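Local coordinates for arylamine n-acetyltransferase (Mycobacterium smegmatis, PDB 1W5R), which transfers an acetyl group, as an arylamine N-acetyltransferase, from a donor (acetyl-CoA in this enzyme family) to the nitrogen of arylamines, at residues 155-168 / 171-185. The protein carries 1 engineered substitution. Numbering follows the deposited sequence.
Sequences EPYRLTRHGDDHTL and QVRGEWQPLYTFTTE
Strand segments 165-168 and 175-182 run antiparallel, their axes approaching to 4.5 Å and His166 pairing with Phe182, Thr167 with Thr181 and Leu168 with Tyr180, in a three-stranded meander of two successive beta hairpins: 157-162 to 165-172, then 165-172 to 175-182. The ladder illustrates how a classic beta bulge is absorbed: Leu179 and Tyr180 both face Leu168, whose O accepts from Leu179 N (2.8 Å) while its N donates to Tyr180 O. Thr167 and Thr181 form the non-hydrogen-bonded pair between two hydrogen-bonded ones and turn to one face of the sheet; His166, Leu168, Tyr180 and Phe182 turn to the other. There, CB of His166 sits 3.8 Å from the centroid of the Phe182 ring, over its face, a CH-pi contact, and Leu159 CD2 meets the ring edge at CE2. CB of Leu168 lies similarly over the Tyr180 ring; CG anti to the backbone N (chi1 -178°) and a chi2 of 69° bring CD2 to the phenol end, 3.5 Å from Tyr180 CZ. Leu128 of strand 127-129 adds to this buried cluster, touching Leu159, Leu168 and Tyr180. Where the second hairpin nears its turn, the edge of the Trp176 indole meets the backbone at Tyr157 C and Arg158 N, with CZ3 3.6 Å from Arg158 N. At the far end, the Asp164 carboxylate grips Thr184 twice on its syn sides: OD2 accepts from Thr184 N (2.9 Å), and OD1 from Thr184 OG1 at 2.7 Å.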
loop_
_atom_site.group_PDB
_atom_site.type_symbol
_atom_site.label_atom_id
_atom_site.label_comp_id
_atom_site.label_asym_id
_atom_site.label_seq_id
_atom_site.Cartn_x
_atom_site.Cartn_y
_atom_site.Cartn_z
ATOM N N GLU A 155 -8.401 -12.642 12.517
ATOM C CA GLU A 155 -8.724 -11.930 13.767
ATOM C C GLU A 155 -9.677 -12.754 14.618
ATOM O O GLU A 155 -10.367 -13.638 14.107
ATOM C CB GLU A 155 -9.412 -10.575 13.487
ATOM C CG GLU A 155 -8.753 -9.698 12.466
ATOM C CD GLU A 155 -9.269 -9.941 11.056
ATOM O OE1 GLU A 155 -9.765 -11.048 10.758
ATOM O OE2 GLU A 155 -9.131 -9.025 10.232
ATOM N N PRO A 156 -9.736 -12.456 15.925
ATOM C CA PRO A 156 -10.805 -13.026 16.738
ATOM C C PRO A 156 -12.199 -12.540 16.305
ATOM O O PRO A 156 -12.363 -11.377 15.905
ATOM C CB PRO A 156 -10.503 -12.510 18.147
ATOM C CG PRO A 156 -9.118 -11.982 18.105
ATOM C CD PRO A 156 -8.786 -11.633 16.708
ATOM N N TYR A 157 -13.175 -13.436 16.379
ATOM C CA TYR A 157 -14.587 -13.087 16.157
ATOM C C TYR A 157 -15.404 -13.497 17.374
ATOM O O TYR A 157 -14.935 -14.276 18.207
ATOM C CB TYR A 157 -15.165 -13.772 14.907
ATOM C CG TYR A 157 -14.782 -13.151 13.576
ATOM C CD1 TYR A 157 -13.446 -13.061 13.167
ATOM C CD2 TYR A 157 -15.770 -12.678 12.704
ATOM C CE1 TYR A 157 -13.092 -12.499 11.933
ATOM C CE2 TYR A 157 -15.430 -12.132 11.456
ATOM C CZ TYR A 157 -14.097 -12.036 11.090
ATOM O OH TYR A 157 -13.751 -11.507 9.871
ATOM N N ARG A 158 -16.627 -12.984 17.477
ATOM C CA ARG A 158 -17.498 -13.312 18.611
ATOM C C ARG A 158 -18.973 -13.252 18.216
ATOM O O ARG A 158 -19.419 -12.285 17.568
ATOM C CB ARG A 158 -17.243 -12.355 19.783
ATOM C CG ARG A 158 -17.976 -12.740 21.060
ATOM C CD ARG A 158 -17.807 -11.701 22.146
ATOM N NE ARG A 158 -18.467 -12.118 23.384
ATOM C CZ ARG A 158 -19.019 -11.288 24.266
ATOM N NH1 ARG A 158 -18.997 -9.981 24.077
ATOM N NH2 ARG A 158 -19.605 -11.779 25.349
ATOM N N LEU A 159 -19.723 -14.278 18.621
ATOM C CA LEU A 159 -21.178 -14.246 18.526
ATOM C C LEU A 159 -21.754 -13.867 19.877
ATOM O O LEU A 159 -21.311 -14.356 20.919
ATOM C CB LEU A 159 -21.744 -15.600 18.096
ATOM C CG LEU A 159 -21.545 -15.984 16.629
ATOM C CD1 LEU A 159 -21.780 -17.480 16.411
ATOM C CD2 LEU A 159 -22.457 -15.151 15.719
ATOM N N THR A 160 -22.720 -12.965 19.861
ATOM C CA THR A 160 -23.544 -12.681 21.038
ATOM C C THR A 160 -24.998 -12.803 20.604
ATOM O O THR A 160 -25.298 -12.802 19.403
ATOM C CB THR A 160 -23.273 -11.283 21.617
ATOM O OG1 THR A 160 -23.393 -10.291 20.587
ATOM C CG2 THR A 160 -21.877 -11.207 22.222
ATOM N N ARG A 161 -25.912 -12.955 21.553
ATOM C CA ARG A 161 -27.311 -13.021 21.180
ATOM C C ARG A 161 -28.241 -12.394 22.201
ATOM O O ARG A 161 -27.953 -12.384 23.413
ATOM C CB ARG A 161 -27.730 -14.464 20.882
ATOM C CG ARG A 161 -27.890 -15.371 22.095
ATOM C CD ARG A 161 -28.309 -16.778 21.684
ATOM N NE ARG A 161 -28.411 -17.667 22.846
ATOM C CZ ARG A 161 -29.480 -17.753 23.637
ATOM N NH1 ARG A 161 -30.542 -16.985 23.429
ATOM N NH2 ARG A 161 -29.464 -18.599 24.660
ATOM N N HIS A 162 -29.340 -11.855 21.685
ATOM C CA HIS A 162 -30.504 -11.482 22.476
ATOM C C HIS A 162 -31.619 -12.346 21.921
ATOM O O HIS A 162 -32.036 -12.141 20.775
ATOM C CB HIS A 162 -30.832 -10.012 22.240
ATOM C CG HIS A 162 -29.946 -9.064 22.987
ATOM N ND1 HIS A 162 -30.204 -7.712 23.059
ATOM C CD2 HIS A 162 -28.826 -9.275 23.720
ATOM C CE1 HIS A 162 -29.276 -7.129 23.797
ATOM N NE2 HIS A 162 -28.428 -8.054 24.209
ATOM N N GLY A 163 -32.078 -13.323 22.700
ATOM C CA GLY A 163 -33.039 -14.316 22.195
ATOM C C GLY A 163 -32.407 -15.034 21.007
ATOM O O GLY A 163 -31.269 -15.482 21.095
ATOM N N ASP A 164 -33.131 -15.138 19.893
ATOM C CA ASP A 164 -32.553 -15.765 18.698
ATOM C C ASP A 164 -31.839 -14.770 17.766
ATOM O O ASP A 164 -31.306 -15.184 16.745
ATOM C CB ASP A 164 -33.583 -16.600 17.921
ATOM C CG ASP A 164 -32.932 -17.531 16.899
ATOM O OD1 ASP A 164 -31.940 -18.214 17.234
ATOM O OD2 ASP A 164 -33.413 -17.569 15.747
ATOM N N ASP A 165 -31.822 -13.485 18.120
ATOM C CA ASP A 165 -31.081 -12.490 17.338
ATOM C C ASP A 165 -29.599 -12.512 17.689
ATOM O O ASP A 165 -29.185 -11.981 18.720
ATOM C CB ASP A 165 -31.645 -11.084 17.549
ATOM C CG ASP A 165 -32.626 -10.673 16.468
ATOM O OD1 ASP A 165 -33.453 -11.510 16.044
ATOM O OD2 ASP A 165 -32.557 -9.498 16.037
ATOM N N HIS A 166 -28.810 -13.142 16.828
ATOM C CA HIS A 166 -27.368 -13.218 17.020
ATOM C C HIS A 166 -26.699 -12.049 16.332
ATOM O O HIS A 166 -27.179 -11.560 15.307
ATOM C CB HIS A 166 -26.802 -14.512 16.437
ATOM C CG HIS A 166 -27.347 -15.755 17.069
ATOM N ND1 HIS A 166 -26.564 -16.637 17.781
ATOM C CD2 HIS A 166 -28.599 -16.276 17.066
ATOM C CE1 HIS A 166 -27.313 -17.639 18.203
ATOM N NE2 HIS A 166 -28.548 -17.446 17.782
ATOM N N THR A 167 -25.590 -11.605 16.906
ATOM C CA THR A 167 -24.718 -10.639 16.252
ATOM C C THR A 167 -23.336 -11.238 16.111
ATOM O O THR A 167 -22.777 -11.713 17.085
ATOM C CB THR A 167 -24.614 -9.330 17.061
ATOM O OG1 THR A 167 -25.905 -8.725 17.166
ATOM C CG2 THR A 167 -23.665 -8.353 16.394
ATOM N N LEU A 168 -22.791 -11.219 14.896
ATOM C CA LEU A 168 -21.382 -11.548 14.685
ATOM C C LEU A 168 -20.548 -10.278 14.681
ATOM O O LEU A 168 -20.861 -9.327 13.952
ATOM C CB LEU A 168 -21.187 -12.261 13.347
ATOM C CG LEU A 168 -19.739 -12.682 13.068
ATOM C CD1 LEU A 168 -19.317 -13.795 14.019
ATOM C CD2 LEU A 168 -19.573 -13.112 11.615
ATOM N N GLN A 171 -12.883 -8.485 15.715
ATOM C CA GLN A 171 -11.930 -7.586 16.337
ATOM C C GLN A 171 -11.050 -7.056 15.230
ATOM O O GLN A 171 -10.106 -7.722 14.780
ATOM C CB GLN A 171 -11.107 -8.306 17.409
ATOM C CG GLN A 171 -10.282 -7.353 18.259
ATOM C CD GLN A 171 -9.395 -8.109 19.207
ATOM O OE1 GLN A 171 -9.874 -8.733 20.153
ATOM N NE2 GLN A 171 -8.103 -8.074 18.947
ATOM N N VAL A 172 -11.396 -5.866 14.755
ATOM C CA VAL A 172 -10.705 -5.282 13.619
ATOM C C VAL A 172 -9.714 -4.243 14.129
ATOM O O VAL A 172 -10.097 -3.193 14.659
ATOM C CB VAL A 172 -11.695 -4.634 12.623
ATOM C CG1 VAL A 172 -10.945 -4.035 11.431
ATOM C CG2 VAL A 172 -12.758 -5.640 12.160
ATOM N N ARG A 173 -8.432 -4.561 13.981
ATOM C CA ARG A 173 -7.338 -3.690 14.418
ATOM C C ARG A 173 -7.521 -3.191 15.860
ATOM O O ARG A 173 -7.424 -1.990 16.151
ATOM C CB ARG A 173 -7.128 -2.539 13.424
ATOM C CG ARG A 173 -7.231 -2.985 11.973
ATOM C CD ARG A 173 -6.774 -1.924 11.016
ATOM N NE ARG A 173 -5.379 -2.145 10.664
ATOM C CZ ARG A 173 -4.351 -1.478 11.176
ATOM N NH1 ARG A 173 -4.543 -0.506 12.063
ATOM N NH2 ARG A 173 -3.124 -1.775 10.765
ATOM N N GLY A 174 -7.804 -4.135 16.754
ATOM C CA GLY A 174 -7.945 -3.848 18.184
ATOM C C GLY A 174 -9.300 -3.349 18.635
ATOM O O GLY A 174 -9.527 -3.164 19.839
ATOM N N GLU A 175 -10.206 -3.144 17.677
ATOM C CA GLU A 175 -11.538 -2.615 17.960
ATOM C C GLU A 175 -12.601 -3.598 17.504
ATOM O O GLU A 175 -12.630 -3.997 16.336
ATOM C CB GLU A 175 -11.767 -1.281 17.219
ATOM C CG GLU A 175 -11.732 -0.016 18.081
ATOM C CD GLU A 175 -12.364 1.192 17.383
ATOM O OE1 GLU A 175 -13.573 1.143 17.057
ATOM O OE2 GLU A 175 -11.650 2.195 17.173
ATOM N N TRP A 176 -13.493 -3.962 18.413
ATOM C CA TRP A 176 -14.611 -4.830 18.067
ATOM C C TRP A 176 -15.646 -4.087 17.246
ATOM O O TRP A 176 -16.037 -2.967 17.594
ATOM C CB TRP A 176 -15.221 -5.433 19.323
ATOM C CG TRP A 176 -14.359 -6.497 19.863
ATOM C CD1 TRP A 176 -13.369 -6.371 20.798
ATOM C CD2 TRP A 176 -14.372 -7.863 19.467
ATOM N NE1 TRP A 176 -12.777 -7.591 21.025
ATOM C CE2 TRP A 176 -13.377 -8.528 20.216
ATOM C CE3 TRP A 176 -15.137 -8.594 18.549
ATOM C CZ2 TRP A 176 -13.120 -9.893 20.071
ATOM C CZ3 TRP A 176 -14.893 -9.935 18.406
ATOM C CH2 TRP A 176 -13.894 -10.583 19.175
ATOM N N GLN A 177 -16.059 -4.717 16.152
ATOM C CA GLN A 177 -16.998 -4.137 15.201
ATOM C C GLN A 177 -18.079 -5.148 14.875
ATOM O O GLN A 177 -17.787 -6.223 14.353
ATOM C CB GLN A 177 -16.276 -3.741 13.918
ATOM C CG GLN A 177 -15.268 -2.620 14.164
ATOM C CD GLN A 177 -14.767 -1.965 12.913
ATOM O OE1 GLN A 177 -14.952 -2.472 11.806
ATOM N NE2 GLN A 177 -14.117 -0.814 13.079
ATOM N N PRO A 178 -19.331 -4.827 15.227
ATOM C CA PRO A 178 -20.436 -5.653 14.771
ATOM C C PRO A 178 -20.512 -5.668 13.242
ATOM O O PRO A 178 -20.368 -4.616 12.591
ATOM C CB PRO A 178 -21.658 -4.943 15.372
ATOM C CG PRO A 178 -21.108 -4.200 16.583
ATOM C CD PRO A 178 -19.793 -3.717 16.090
ATOM N N LEU A 179 -20.730 -6.856 12.687
ATOM C CA LEU A 179 -20.794 -7.036 11.240
ATOM C C LEU A 179 -22.236 -7.207 10.784
ATOM O O LEU A 179 -22.706 -6.459 9.916
ATOM C CB LEU A 179 -19.962 -8.238 10.804
ATOM C CG LEU A 179 -18.467 -8.217 11.185
ATOM C CD1 LEU A 179 -17.815 -9.448 10.584
ATOM C CD2 LEU A 179 -17.739 -6.923 10.768
ATOM N N TYR A 180 -22.936 -8.188 11.352
ATOM C CA TYR A 180 -24.322 -8.396 10.982
ATOM C C TYR A 180 -25.055 -9.122 12.087
ATOM O O TYR A 180 -24.426 -9.706 12.980
ATOM C CB TYR A 180 -24.424 -9.157 9.658
ATOM C CG TYR A 180 -23.657 -10.465 9.576
ATOM C CD1 TYR A 180 -24.176 -11.655 10.108
ATOM C CD2 TYR A 180 -22.408 -10.522 8.945
ATOM C CE1 TYR A 180 -23.474 -12.872 10.009
ATOM C CE2 TYR A 180 -21.702 -11.731 8.840
ATOM C CZ TYR A 180 -22.242 -12.903 9.389
ATOM O OH TYR A 180 -21.589 -14.113 9.261
ATOM N N THR A 181 -26.380 -9.063 12.025
ATOM C CA THR A 181 -27.230 -9.807 12.915
ATOM C C THR A 181 -27.966 -10.863 12.099
ATOM O O THR A 181 -28.170 -10.694 10.908
ATOM C CB THR A 181 -28.256 -8.888 13.608
ATOM O OG1 THR A 181 -29.169 -8.352 12.637
ATOM C CG2 THR A 181 -27.564 -7.742 14.348
ATOM N N PHE A 182 -28.337 -11.962 12.736
ATOM C CA PHE A 182 -29.069 -13.020 12.045
ATOM C C PHE A 182 -29.838 -13.868 13.039
ATOM O O PHE A 182 -29.477 -13.929 14.222
ATOM C CB PHE A 182 -28.105 -13.899 11.224
ATOM C CG PHE A 182 -27.128 -14.700 12.060
ATOM C CD1 PHE A 182 -27.403 -16.020 12.406
ATOM C CD2 PHE A 182 -25.922 -14.141 12.475
ATOM C CE1 PHE A 182 -26.495 -16.772 13.158
ATOM C CE2 PHE A 182 -25.015 -14.884 13.236
ATOM C CZ PHE A 182 -25.300 -16.196 13.576
ATOM N N THR A 183 -30.895 -14.522 12.562
ATOM C CA THR A 183 -31.561 -15.541 13.363
ATOM C C THR A 183 -31.210 -16.927 12.833
ATOM O O THR A 183 -30.689 -17.074 11.720
ATOM C CB THR A 183 -33.109 -15.365 13.394
ATOM O OG1 THR A 183 -33.673 -15.831 12.154
ATOM C CG2 THR A 183 -33.505 -13.913 13.659
ATOM N N THR A 184 -31.506 -17.960 13.620
ATOM C CA THR A 184 -31.200 -19.310 13.198
ATOM C C THR A 184 -32.391 -20.013 12.525
ATOM O O THR A 184 -32.366 -21.222 12.366
ATOM C CB THR A 184 -30.651 -20.170 14.368
ATOM O OG1 THR A 184 -31.628 -20.235 15.418
ATOM C CG2 THR A 184 -29.349 -19.572 14.898
ATOM N N GLU A 185 -33.396 -19.246 12.104
ATOM C CA GLU A 185 -34.519 -19.817 11.344
ATOM C C GLU A 185 -34.057 -20.196 9.927
ATOM O O GLU A 185 -33.626 -19.323 9.165
ATOM C CB GLU A 185 -35.675 -18.824 11.262
ATOM C CG GLU A 185 -36.890 -19.357 10.497
ATOM C CD GLU A 185 -37.962 -18.302 10.264
ATOM O OE1 GLU A 185 -37.886 -17.196 10.854
ATOM O OE2 GLU A 185 -38.904 -18.581 9.472
HETATM O O HOH W 1 -8.122 -6.712 11.273
#